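Local coordinates for protein ribonuclease (PDB 1IYB) that probably cleaves RNA as a plant ribonuclease of the T2 family and holds guanosine-5'-monophosphate in a guanine-binding pocket, at residues F40-L45 with Q78-L83; S56-N61 with G102-N107; Q66-D71 with F109-Y114; H96-H101 with G113-A118. All coordinates share one frame; numbering follows the deposited sequence.

Contact 1: F40-L45 with Q78-L83. With 5GP (guanosine-5'-monophosphate), chain C.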
# COMPACT_ATOMS: atom_id res chain seq x y z
N PHE A 40 -3.84 25.30 6.86
CA PHE A 40 -3.58 23.97 6.34
C PHE A 40 -2.69 23.28 7.37
O PHE A 40 -1.94 23.94 8.09
CB PHE A 40 -2.83 24.03 5.00
CG PHE A 40 -3.71 24.36 3.83
CD1 PHE A 40 -4.10 25.67 3.58
CD2 PHE A 40 -4.14 23.36 2.97
CE1 PHE A 40 -4.91 25.98 2.48
CE2 PHE A 40 -4.95 23.66 1.87
CZ PHE A 40 -5.33 24.97 1.63
N GLY A 41 -2.79 21.96 7.44
CA GLY A 41 -1.95 21.20 8.36
C GLY A 41 -1.13 20.22 7.55
O GLY A 41 -1.51 19.86 6.43
N ILE A 42 0.00 19.79 8.08
CA ILE A 42 0.85 18.83 7.38
C ILE A 42 0.19 17.46 7.34
O ILE A 42 -0.41 17.02 8.32
CB ILE A 42 2.21 18.64 8.11
CG1 ILE A 42 2.99 19.96 8.14
CG2 ILE A 42 3.02 17.55 7.43
CD1 ILE A 42 4.18 19.94 9.07
N HIS A 43 0.25 16.79 6.19
CA HIS A 43 -0.26 15.43 6.12
C HIS A 43 1.02 14.60 6.20
O HIS A 43 1.16 13.76 7.08
CB HIS A 43 -1.01 15.15 4.81
CG HIS A 43 -1.60 13.77 4.76
ND1 HIS A 43 -2.59 13.42 3.86
CD2 HIS A 43 -1.33 12.66 5.48
CE1 HIS A 43 -2.91 12.15 4.04
NE2 HIS A 43 -2.16 11.66 5.01
N GLY A 44 1.96 14.88 5.29
CA GLY A 44 3.23 14.17 5.32
C GLY A 44 4.20 14.53 4.21
O GLY A 44 3.87 15.32 3.32
N LEU A 45 5.40 13.96 4.29
CA LEU A 45 6.47 14.15 3.31
C LEU A 45 6.60 12.75 2.71
O LEU A 45 7.09 11.81 3.36
CB LEU A 45 7.77 14.58 4.00
CG LEU A 45 8.96 14.95 3.11
CD1 LEU A 45 8.58 16.07 2.15
CD2 LEU A 45 10.12 15.40 4.00
N GLN A 78 1.11 22.05 16.74
CA GLN A 78 0.47 23.18 16.08
C GLN A 78 0.33 23.03 14.57
O GLN A 78 -0.68 23.42 14.00
CB GLN A 78 1.26 24.47 16.37
CG GLN A 78 1.28 24.85 17.83
CD GLN A 78 -0.11 24.90 18.43
OE1 GLN A 78 -0.99 25.60 17.92
NE2 GLN A 78 -0.32 24.16 19.51
N ASN A 79 1.34 22.43 13.93
CA ASN A 79 1.35 22.30 12.48
C ASN A 79 1.02 20.96 11.84
O ASN A 79 0.83 20.89 10.62
CB ASN A 79 2.71 22.75 11.95
CG ASN A 79 2.98 24.21 12.21
OD1 ASN A 79 3.57 24.59 13.23
ND2 ASN A 79 2.52 25.06 11.30
N TRP A 80 0.94 19.91 12.65
CA TRP A 80 0.66 18.56 12.15
C TRP A 80 -0.44 17.90 12.98
O TRP A 80 -0.26 16.80 13.49
CB TRP A 80 1.94 17.73 12.24
CG TRP A 80 2.06 16.60 11.27
CD1 TRP A 80 1.07 15.77 10.83
CD2 TRP A 80 3.27 16.14 10.67
NE1 TRP A 80 1.60 14.81 9.98
CE2 TRP A 80 2.95 15.02 9.87
CE3 TRP A 80 4.61 16.57 10.72
CZ2 TRP A 80 3.91 14.32 9.13
CZ3 TRP A 80 5.56 15.88 9.99
CH2 TRP A 80 5.21 14.76 9.21
N PRO A 81 -1.60 18.56 13.12
CA PRO A 81 -2.67 17.96 13.92
C PRO A 81 -3.34 16.76 13.28
O PRO A 81 -3.37 16.61 12.06
CB PRO A 81 -3.65 19.12 14.11
CG PRO A 81 -3.51 19.87 12.82
CD PRO A 81 -2.00 19.88 12.61
N THR A 82 -3.89 15.89 14.13
CA THR A 82 -4.63 14.73 13.66
C THR A 82 -6.11 15.07 13.79
O THR A 82 -6.53 15.70 14.76
CB THR A 82 -4.33 13.46 14.50
OG1 THR A 82 -5.14 12.38 14.02
CG2 THR A 82 -4.63 13.70 15.98
N LEU A 83 -6.89 14.68 12.79
CA LEU A 83 -8.32 14.95 12.79
C LEU A 83 -9.13 13.65 12.78
O LEU A 83 -10.33 13.66 12.50
CB LEU A 83 -8.69 15.82 11.59
CG LEU A 83 -8.12 17.24 11.61
CD1 LEU A 83 -8.38 17.93 10.28
CD2 LEU A 83 -8.75 18.02 12.76
P 5GP C . -1.06 8.28 3.87
O1P 5GP C . -0.56 7.23 2.98
O2P 5GP C . 0.07 9.09 4.49
O3P 5GP C . -2.06 9.21 3.11
O5' 5GP C . -1.94 7.69 5.11
C5' 5GP C . -2.68 8.59 6.02
C4' 5GP C . -3.46 7.86 7.15
O4' 5GP C . -3.20 8.62 8.41
C3' 5GP C . -4.99 7.81 7.10
O3' 5GP C . -5.50 6.73 6.33
C2' 5GP C . -5.42 7.69 8.56
O2' 5GP C . -5.46 6.32 9.01
C1' 5GP C . -4.37 8.52 9.28
N9 5GP C . -4.74 9.85 9.86
C8 5GP C . -4.77 10.26 11.17
N7 5GP C . -5.05 11.53 11.36
C5 5GP C . -5.21 11.99 10.04
C6 5GP C . -5.52 13.32 9.59
O6 5GP C . -5.71 14.33 10.26
N1 5GP C . -5.60 13.38 8.16
C2 5GP C . -5.40 12.29 7.32
N2 5GP C . -5.52 12.57 6.01
N3 5GP C . -5.10 11.04 7.74
C4 5GP C . -5.03 10.97 9.12
O HOH W 1 -1.58 23.95 11.00
O HOH W 2 -2.47 18.14 9.88
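Ile-42, on the strand 41-48, lays its branched side chain against the indole of Trp-80, the residue with which the chain leaves helix 73-79. Ile-42 CB already lies 3.7 Å from Trp-80 CD2, and here the side chain forks. The CG2 methyl, anti to the backbone N, drops over the middle of the indole and stands 3.5 Å from the centroid of its six-membered ring, 12° off the normal, a clear CH-pi contact. The other branch runs past a carbonyl, with CG1 3.4 Å from Asn-79 O, and its tip, CD1, returns to the ring 3.8 Å from Trp-80 CE3. That same Asn-79 O accepts an almost straight bond (176°) from Ile-42 N at 2.9 Å, lying in the carbonyl plane. The strand is an edge of the four-stranded antiparallel sheet of the T2 fold and carries the family's conserved Ile-His-Gly-Leu-Trp-Pro segment; His-43 and Gly-44 both face Val-14 in a classic beta bulge. Trp-80 NE1 gives a weak bond to His-43 O. With an alanine in place of Trp-80, Ile-42 CG2 would probably face a gap and His-43 O would lose its indole donor. Water links Ile-42 O to Pro-81 O. Beyond the proline the chain reads the base: Thr-82 OG1 donates to N7 of the guanine at 2.8 Å, and Leu-83 N donates to its O6, also at 2.8 Å. The guanine N2 lies over one face of the His-43 ring, near its rim, while His-43 ND1 is bonded to Gln-176.

Contact 2: S56-N61 with G102-N107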
# COMPACT_ATOMS: atom_id res chain seq x y z
N SER A 56 6.53 2.20 0.07
CA SER A 56 5.83 2.37 1.34
C SER A 56 6.22 1.29 2.34
O SER A 56 6.48 0.15 1.96
CB SER A 56 4.31 2.38 1.14
OG SER A 56 3.85 1.19 0.52
N ASN A 57 6.27 1.67 3.62
CA ASN A 57 6.62 0.77 4.73
C ASN A 57 7.94 0.08 4.42
O ASN A 57 8.01 -1.15 4.37
CB ASN A 57 5.52 -0.27 4.94
CG ASN A 57 4.16 0.35 5.17
OD1 ASN A 57 3.24 0.15 4.38
ND2 ASN A 57 4.03 1.10 6.26
N CYS A 58 8.98 0.88 4.26
CA CYS A 58 10.30 0.40 3.88
C CYS A 58 11.25 -0.21 4.92
O CYS A 58 12.23 -0.84 4.53
CB CYS A 58 11.02 1.52 3.13
SG CYS A 58 10.18 2.02 1.59
N ASP A 59 10.99 -0.02 6.21
CA ASP A 59 11.90 -0.58 7.21
C ASP A 59 11.21 -0.92 8.53
O ASP A 59 11.05 -0.06 9.40
CB ASP A 59 13.05 0.39 7.48
CG ASP A 59 14.22 -0.27 8.20
OD1 ASP A 59 14.02 -1.35 8.81
OD2 ASP A 59 15.33 0.29 8.17
N SER A 60 10.85 -2.19 8.68
CA SER A 60 10.17 -2.65 9.89
C SER A 60 11.02 -2.56 11.15
O SER A 60 10.51 -2.64 12.26
CB SER A 60 9.72 -4.10 9.70
OG SER A 60 10.84 -4.95 9.53
N ASN A 61 12.33 -2.39 10.98
CA ASN A 61 13.22 -2.30 12.13
C ASN A 61 13.59 -0.88 12.50
O ASN A 61 14.53 -0.64 13.26
CB ASN A 61 14.46 -3.15 11.88
CG ASN A 61 14.14 -4.63 11.90
OD1 ASN A 61 13.59 -5.13 12.88
ND2 ASN A 61 14.46 -5.33 10.82
N GLY A 102 8.42 7.97 5.92
CA GLY A 102 9.75 8.34 6.37
C GLY A 102 10.81 7.26 6.21
O GLY A 102 11.93 7.53 5.79
N THR A 103 10.45 6.02 6.55
CA THR A 103 11.40 4.92 6.43
C THR A 103 11.91 4.74 5.01
O THR A 103 12.99 4.19 4.79
CB THR A 103 10.77 3.60 6.90
OG1 THR A 103 9.59 3.33 6.13
CG2 THR A 103 10.40 3.68 8.39
N CYS A 104 11.13 5.19 4.03
CA CYS A 104 11.53 5.05 2.63
C CYS A 104 12.54 6.11 2.19
O CYS A 104 12.98 6.11 1.04
CB CYS A 104 10.29 5.07 1.73
SG CYS A 104 9.12 3.71 2.08
N ALA A 105 12.91 6.99 3.12
CA ALA A 105 13.89 8.03 2.83
C ALA A 105 14.94 8.06 3.94
O ALA A 105 15.61 9.07 4.13
CB ALA A 105 13.21 9.39 2.71
N GLU A 106 15.07 6.95 4.65
CA GLU A 106 16.01 6.79 5.76
C GLU A 106 17.45 7.17 5.43
O GLU A 106 18.21 7.58 6.31
CB GLU A 106 16.02 5.34 6.25
CG GLU A 106 14.90 4.97 7.17
CD GLU A 106 14.99 3.52 7.61
OE1 GLU A 106 14.25 3.14 8.53
OE2 GLU A 106 15.80 2.76 7.04
N ASN A 107 17.83 6.99 4.17
CA ASN A 107 19.19 7.28 3.72
C ASN A 107 19.42 8.78 3.60
O ASN A 107 20.57 9.23 3.51
CB ASN A 107 19.44 6.62 2.37
CG ASN A 107 18.57 7.19 1.26
OD1 ASN A 107 19.08 7.81 0.32
ND2 ASN A 107 17.26 7.00 1.36
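Cys-58 and Cys-104 are joined by a disulfide, SG to SG at 2.1 Å, with Thr-103, Asp-59 and Glu-106 ranged beyond it. Both sulfurs sit anti to their own carbonyl carbons, and the bridge turns through a chi3 of 90°, a relaxed right-handed value. Next to it Thr-103 points its OG1 at the backbone of the facing loop, taking a weak bond from Cys-58 N at 3.1 Å. The hydroxyl's stronger partner is Glu-99 O, one turn back in helix 91-102. Further along, Asp-59 and Glu-106 cross at about a right angle with their carboxylate planes 59° apart. Asp-59 OD2 and Glu-106 OE2 approach to 2.8 Å, while Asp-59 OD1 accepts from Asn-61 N at 2.9 Å, the bond that closes an Asx turn. This loop also faces the second subunit: Ser-56 OG hydrogen-bonds to Ser-56 OG of the second subunit, and Ser-60 OG to Asp-9 of that subunit. The contact thus ties the turn that follows helix 91-102 covalently to a loop at the subunit interface. Two carboxylates this close would repel if both were charged, so one of them probably holds a proton, its pKa raised by the other.

Contact 3: Q66-D71 with F109-Y114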
# COMPACT_ATOMS: atom_id res chain seq x y z
N GLN A 66 9.23 8.66 19.34
CA GLN A 66 8.95 10.05 19.66
C GLN A 66 10.04 10.75 20.47
O GLN A 66 10.18 11.97 20.39
CB GLN A 66 7.59 10.19 20.35
CG GLN A 66 7.18 11.64 20.61
CD GLN A 66 5.68 11.84 20.65
OE1 GLN A 66 5.17 12.59 21.49
NE2 GLN A 66 4.96 11.19 19.75
N SER A 67 10.82 9.99 21.24
CA SER A 67 11.88 10.62 22.03
C SER A 67 12.93 11.29 21.14
O SER A 67 13.59 12.24 21.56
CB SER A 67 12.56 9.58 22.93
OG SER A 67 13.31 8.64 22.18
N GLN A 68 13.07 10.81 19.90
CA GLN A 68 14.03 11.38 18.96
C GLN A 68 13.60 12.72 18.39
O GLN A 68 14.39 13.41 17.74
CB GLN A 68 14.31 10.40 17.82
CG GLN A 68 14.79 9.03 18.28
CD GLN A 68 15.29 8.16 17.15
OE1 GLN A 68 15.43 6.94 17.31
NE2 GLN A 68 15.57 8.77 16.01
N VAL A 69 12.34 13.10 18.61
CA VAL A 69 11.83 14.37 18.10
C VAL A 69 11.13 15.18 19.18
O VAL A 69 10.31 16.05 18.89
CB VAL A 69 10.83 14.15 16.94
CG1 VAL A 69 11.53 13.46 15.77
CG2 VAL A 69 9.65 13.33 17.41
N SER A 70 11.47 14.91 20.44
CA SER A 70 10.86 15.62 21.56
C SER A 70 10.95 17.14 21.44
O SER A 70 10.03 17.85 21.85
CB SER A 70 11.50 15.16 22.87
OG SER A 70 12.90 15.34 22.84
N ASP A 71 12.04 17.64 20.88
CA ASP A 71 12.24 19.08 20.73
C ASP A 71 11.40 19.68 19.60
O ASP A 71 11.38 20.90 19.42
CB ASP A 71 13.71 19.38 20.45
CG ASP A 71 14.20 18.72 19.18
OD1 ASP A 71 14.16 17.47 19.10
OD2 ASP A 71 14.60 19.45 18.25
N PHE A 109 17.13 11.26 5.52
CA PHE A 109 16.78 11.87 6.81
C PHE A 109 16.53 10.81 7.88
O PHE A 109 15.92 9.78 7.59
CB PHE A 109 15.47 12.67 6.72
CG PHE A 109 15.50 13.83 5.77
CD1 PHE A 109 14.62 13.87 4.69
CD2 PHE A 109 16.34 14.92 5.99
CE1 PHE A 109 14.58 14.97 3.84
CE2 PHE A 109 16.30 16.03 5.14
CZ PHE A 109 15.41 16.06 4.07
N ASP A 110 16.99 11.05 9.10
CA ASP A 110 16.65 10.13 10.18
C ASP A 110 15.33 10.70 10.70
O ASP A 110 14.77 11.61 10.08
CB ASP A 110 17.74 10.04 11.28
CG ASP A 110 18.09 11.38 11.91
OD1 ASP A 110 17.33 12.36 11.78
OD2 ASP A 110 19.15 11.43 12.58
N GLN A 111 14.82 10.19 11.81
CA GLN A 111 13.53 10.70 12.30
C GLN A 111 13.51 12.19 12.60
O GLN A 111 12.59 12.90 12.16
CB GLN A 111 13.07 9.88 13.50
CG GLN A 111 12.68 8.47 13.09
CD GLN A 111 12.07 7.66 14.21
OE1 GLN A 111 11.20 8.14 14.94
NE2 GLN A 111 12.53 6.42 14.35
N HIS A 112 14.50 12.68 13.33
CA HIS A 112 14.53 14.10 13.65
C HIS A 112 14.61 14.94 12.38
O HIS A 112 13.91 15.94 12.25
CB HIS A 112 15.73 14.43 14.54
CG HIS A 112 15.76 15.86 14.98
ND1 HIS A 112 15.12 16.31 16.12
CD2 HIS A 112 16.30 16.96 14.40
CE1 HIS A 112 15.27 17.62 16.22
NE2 HIS A 112 15.97 18.04 15.19
N GLY A 113 15.46 14.52 11.44
CA GLY A 113 15.61 15.26 10.20
C GLY A 113 14.36 15.25 9.33
O GLY A 113 14.06 16.24 8.66
N TYR A 114 13.64 14.14 9.34
CA TYR A 114 12.41 13.98 8.57
C TYR A 114 11.34 14.95 9.06
O TYR A 114 10.78 15.73 8.29
CB TYR A 114 11.90 12.54 8.67
CG TYR A 114 10.59 12.29 7.97
CD1 TYR A 114 10.54 12.11 6.58
CD2 TYR A 114 9.39 12.24 8.68
CE1 TYR A 114 9.32 11.89 5.93
CE2 TYR A 114 8.17 12.02 8.04
CZ TYR A 114 8.15 11.85 6.66
OH TYR A 114 6.94 11.64 6.03
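The imidazole of His-112 meets the loop 66-71 with its edge: Gln-68 O and the carboxylate of Asp-71 both lie near the ring plane, while Val-69 CA comes in obliquely. The carboxylate is turned only 11° from the ring. Its closest approach, at CE1, is too short to be trusted. His-112 ND1 gives Gln-68 O a weak bond of 3.4 Å; with CG anti to the backbone N (chi1 -176°), the ring swings off the helix to reach that carbonyl. The amides of Gln-68 and Gln-111 lie 25° from parallel without bonding to each other; their side chains cross at about a right angle, and the Gln-68 amide rests against Gln-111 CB. Gln-111 itself is gripped at both ends, OE1 by Asp-65 N and NE2 by Pro-63 O. Beside it, Val-69 CG1 packs 3.7 Å from His-112 CA. The contact fastens the loop ahead of helix 73-79 to the first turn of helix 111-124, where Asp-110 is the N-cap, its OD1 taking Gly-113 N at 2.9 Å (168°). Across the segments the polar links are thin: one weak bond and a nearby acid whose exact placing is doubtful, though its charge could favour a protonated ring.

Contact 4: H96-H101 with G113-A118. With 5GP (guanosine-5'-monophosphate), chain C.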
# COMPACT_ATOMS: atom_id res chain seq x y z
N HIS A 96 2.49 6.84 12.00
CA HIS A 96 2.06 6.29 10.72
C HIS A 96 2.84 6.91 9.56
O HIS A 96 3.28 6.21 8.65
CB HIS A 96 0.56 6.53 10.52
CG HIS A 96 0.08 6.19 9.15
ND1 HIS A 96 -0.06 4.90 8.70
CD2 HIS A 96 -0.27 6.99 8.11
CE1 HIS A 96 -0.47 4.91 7.44
NE2 HIS A 96 -0.60 6.17 7.06
N GLU A 97 2.99 8.23 9.58
CA GLU A 97 3.71 8.90 8.51
C GLU A 97 5.18 8.50 8.47
O GLU A 97 5.75 8.33 7.39
CB GLU A 97 3.55 10.42 8.63
CG GLU A 97 2.12 10.88 8.36
CD GLU A 97 1.65 10.54 6.95
OE1 GLU A 97 0.51 10.04 6.80
OE2 GLU A 97 2.41 10.79 5.99
N TRP A 98 5.80 8.32 9.63
CA TRP A 98 7.19 7.91 9.64
C TRP A 98 7.35 6.48 9.13
O TRP A 98 8.18 6.20 8.27
CB TRP A 98 7.82 8.01 11.03
CG TRP A 98 9.13 7.27 11.08
CD1 TRP A 98 9.36 6.02 11.59
CD2 TRP A 98 10.35 7.67 10.44
NE1 TRP A 98 10.64 5.62 11.30
CE2 TRP A 98 11.27 6.60 10.59
CE3 TRP A 98 10.76 8.82 9.74
CZ2 TRP A 98 12.57 6.66 10.07
CZ3 TRP A 98 12.05 8.87 9.22
CH2 TRP A 98 12.94 7.79 9.39
N GLU A 99 6.55 5.57 9.68
CA GLU A 99 6.66 4.17 9.29
C GLU A 99 6.29 3.88 7.84
O GLU A 99 6.95 3.07 7.18
CB GLU A 99 5.85 3.32 10.27
CG GLU A 99 6.39 3.47 11.69
CD GLU A 99 5.87 2.44 12.66
OE1 GLU A 99 6.30 2.48 13.84
OE2 GLU A 99 5.03 1.59 12.27
N LYS A 100 5.26 4.54 7.33
CA LYS A 100 4.86 4.30 5.94
C LYS A 100 5.70 5.06 4.92
O LYS A 100 6.03 4.52 3.86
CB LYS A 100 3.39 4.68 5.73
CG LYS A 100 2.91 4.50 4.29
CD LYS A 100 1.42 4.78 4.12
CE LYS A 100 0.96 4.51 2.69
NZ LYS A 100 -0.50 4.74 2.49
N HIS A 101 6.04 6.31 5.23
CA HIS A 101 6.79 7.14 4.30
C HIS A 101 8.23 7.50 4.69
O HIS A 101 9.16 7.37 3.88
CB HIS A 101 6.00 8.43 4.05
CG HIS A 101 4.66 8.22 3.41
ND1 HIS A 101 4.52 7.81 2.10
CD2 HIS A 101 3.41 8.37 3.90
CE1 HIS A 101 3.24 7.72 1.81
NE2 HIS A 101 2.54 8.06 2.88
N GLY A 113 15.46 14.52 11.44
CA GLY A 113 15.61 15.26 10.20
C GLY A 113 14.36 15.25 9.33
O GLY A 113 14.06 16.24 8.66
N TYR A 114 13.64 14.14 9.34
CA TYR A 114 12.41 13.98 8.57
C TYR A 114 11.34 14.95 9.06
O TYR A 114 10.78 15.73 8.29
CB TYR A 114 11.90 12.54 8.67
CG TYR A 114 10.59 12.29 7.97
CD1 TYR A 114 10.54 12.11 6.58
CD2 TYR A 114 9.39 12.24 8.68
CE1 TYR A 114 9.32 11.89 5.93
CE2 TYR A 114 8.17 12.02 8.04
CZ TYR A 114 8.15 11.85 6.66
OH TYR A 114 6.94 11.64 6.03
N PHE A 115 11.03 14.88 10.36
CA PHE A 115 10.02 15.76 10.92
C PHE A 115 10.44 17.22 10.86
O PHE A 115 9.60 18.09 10.62
CB PHE A 115 9.68 15.33 12.35
CG PHE A 115 8.86 14.07 12.40
CD1 PHE A 115 9.47 12.82 12.55
CD2 PHE A 115 7.48 14.13 12.23
CE1 PHE A 115 8.70 11.65 12.52
CE2 PHE A 115 6.71 12.97 12.20
CZ PHE A 115 7.32 11.73 12.34
N LYS A 116 11.72 17.50 11.06
CA LYS A 116 12.20 18.87 10.99
C LYS A 116 12.03 19.43 9.57
O LYS A 116 11.60 20.57 9.39
CB LYS A 116 13.67 18.96 11.41
CG LYS A 116 14.32 20.31 11.11
CD LYS A 116 15.79 20.32 11.51
CE LYS A 116 16.56 21.44 10.80
NZ LYS A 116 15.94 22.78 11.02
N LYS A 117 12.36 18.63 8.56
CA LYS A 117 12.22 19.09 7.19
C LYS A 117 10.75 19.40 6.89
O LYS A 117 10.45 20.42 6.26
CB LYS A 117 12.73 18.03 6.21
CG LYS A 117 12.64 18.45 4.75
CD LYS A 117 13.54 19.64 4.44
CE LYS A 117 13.37 20.09 2.99
NZ LYS A 117 14.36 21.14 2.62
N ALA A 118 9.85 18.54 7.33
CA ALA A 118 8.43 18.76 7.10
C ALA A 118 7.98 20.07 7.75
O ALA A 118 7.22 20.83 7.16
CB ALA A 118 7.62 17.59 7.66
P 5GP C . -1.06 8.28 3.87
O1P 5GP C . -0.56 7.23 2.98
O2P 5GP C . 0.07 9.09 4.49
O3P 5GP C . -2.06 9.21 3.11
O5' 5GP C . -1.94 7.69 5.11
C5' 5GP C . -2.68 8.59 6.02
C4' 5GP C . -3.46 7.86 7.15
O4' 5GP C . -3.20 8.62 8.41
C3' 5GP C . -4.99 7.81 7.10
O3' 5GP C . -5.50 6.73 6.33
C2' 5GP C . -5.42 7.69 8.56
O2' 5GP C . -5.46 6.32 9.01
C1' 5GP C . -4.37 8.52 9.28
N9 5GP C . -4.74 9.85 9.86
C8 5GP C . -4.77 10.26 11.17
N7 5GP C . -5.05 11.53 11.36
C5 5GP C . -5.21 11.99 10.04
C6 5GP C . -5.52 13.32 9.59
O6 5GP C . -5.71 14.33 10.26
N1 5GP C . -5.60 13.38 8.16
C2 5GP C . -5.40 12.29 7.32
N2 5GP C . -5.52 12.57 6.01
N3 5GP C . -5.10 11.04 7.74
C4 5GP C . -5.03 10.97 9.12
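Trp-98 and Tyr-114 carry the apolar part, their rings meeting edge to face with an offset: the indole turns its edge to the phenol's face, centroids of the indole six-membered ring and the Tyr-114 ring 5.5 Å apart, planes at 75°. CG of Trp-98 lies anti to the backbone N (chi1 166°), which swings the indole toward helix 111-124 and sets CZ3 3.7 Å from Tyr-114 CB. Nearer the backbone of the same residue, Trp-98 CB rests 4.0 Å from Phe-115 CZ. These large side chains span the gap between helix axes that come no closer than 11.5 Å and run at 111°. Polar anchors come from around the pair: Trp-98 NE1 donates to Ser-62 O, and Tyr-114 OH bonds to Leu-45 O on the strand 41-48. In sequence, the segment 96-101 is the His-Glu-Trp-Glu-Lys-His part of the second conserved active-site segment of T2 ribonucleases, and its other side lines the nucleotide pocket. There the bonding is to the phosphate end. His-96 NE2 donates at 2.8 Å to the ester oxygen O5', which lies at the ring edge, near its plane; an alanine here would probably leave O5' without that donor and the ester end of the nucleotide less firmly fixed. Lys-100, fully extended, hydrogen-bonds through NZ to O1P at a short 2.5 Å. His-101 NE2 shares itself between O1P at 3.2 Å and, weakly, O2P at 3.1 Å. Lys-100 CG covers the centre of one face of the His-101 ring, which also stacks with Trp-46, and Trp-46 NE1 bonds to Glu-97 OE2.

Overall arrangement
Contacts 1 and 4 are the buried pair, their centres about 11 Å apart, and both reach the nucleotide, contact 1 at the base and contact 4 at the phosphate. Trp-80 and Phe-115 join them, as does Leu-45 O with Tyr-114 OH. Contacts 2 and 3 lie farther out, each about 18 Å from the chain centre, and only partly buried. Contact 3 shares helix 111-124 with contact 4, Gln-111 packing on Trp-98, while contact 2 continues helix 91-102 toward the second subunit. The chemistry follows: aromatic and methyl packing plus nucleotide bonds inside, a covalent bridge with close acids at the interface, and weak polar links at the loop 66-71.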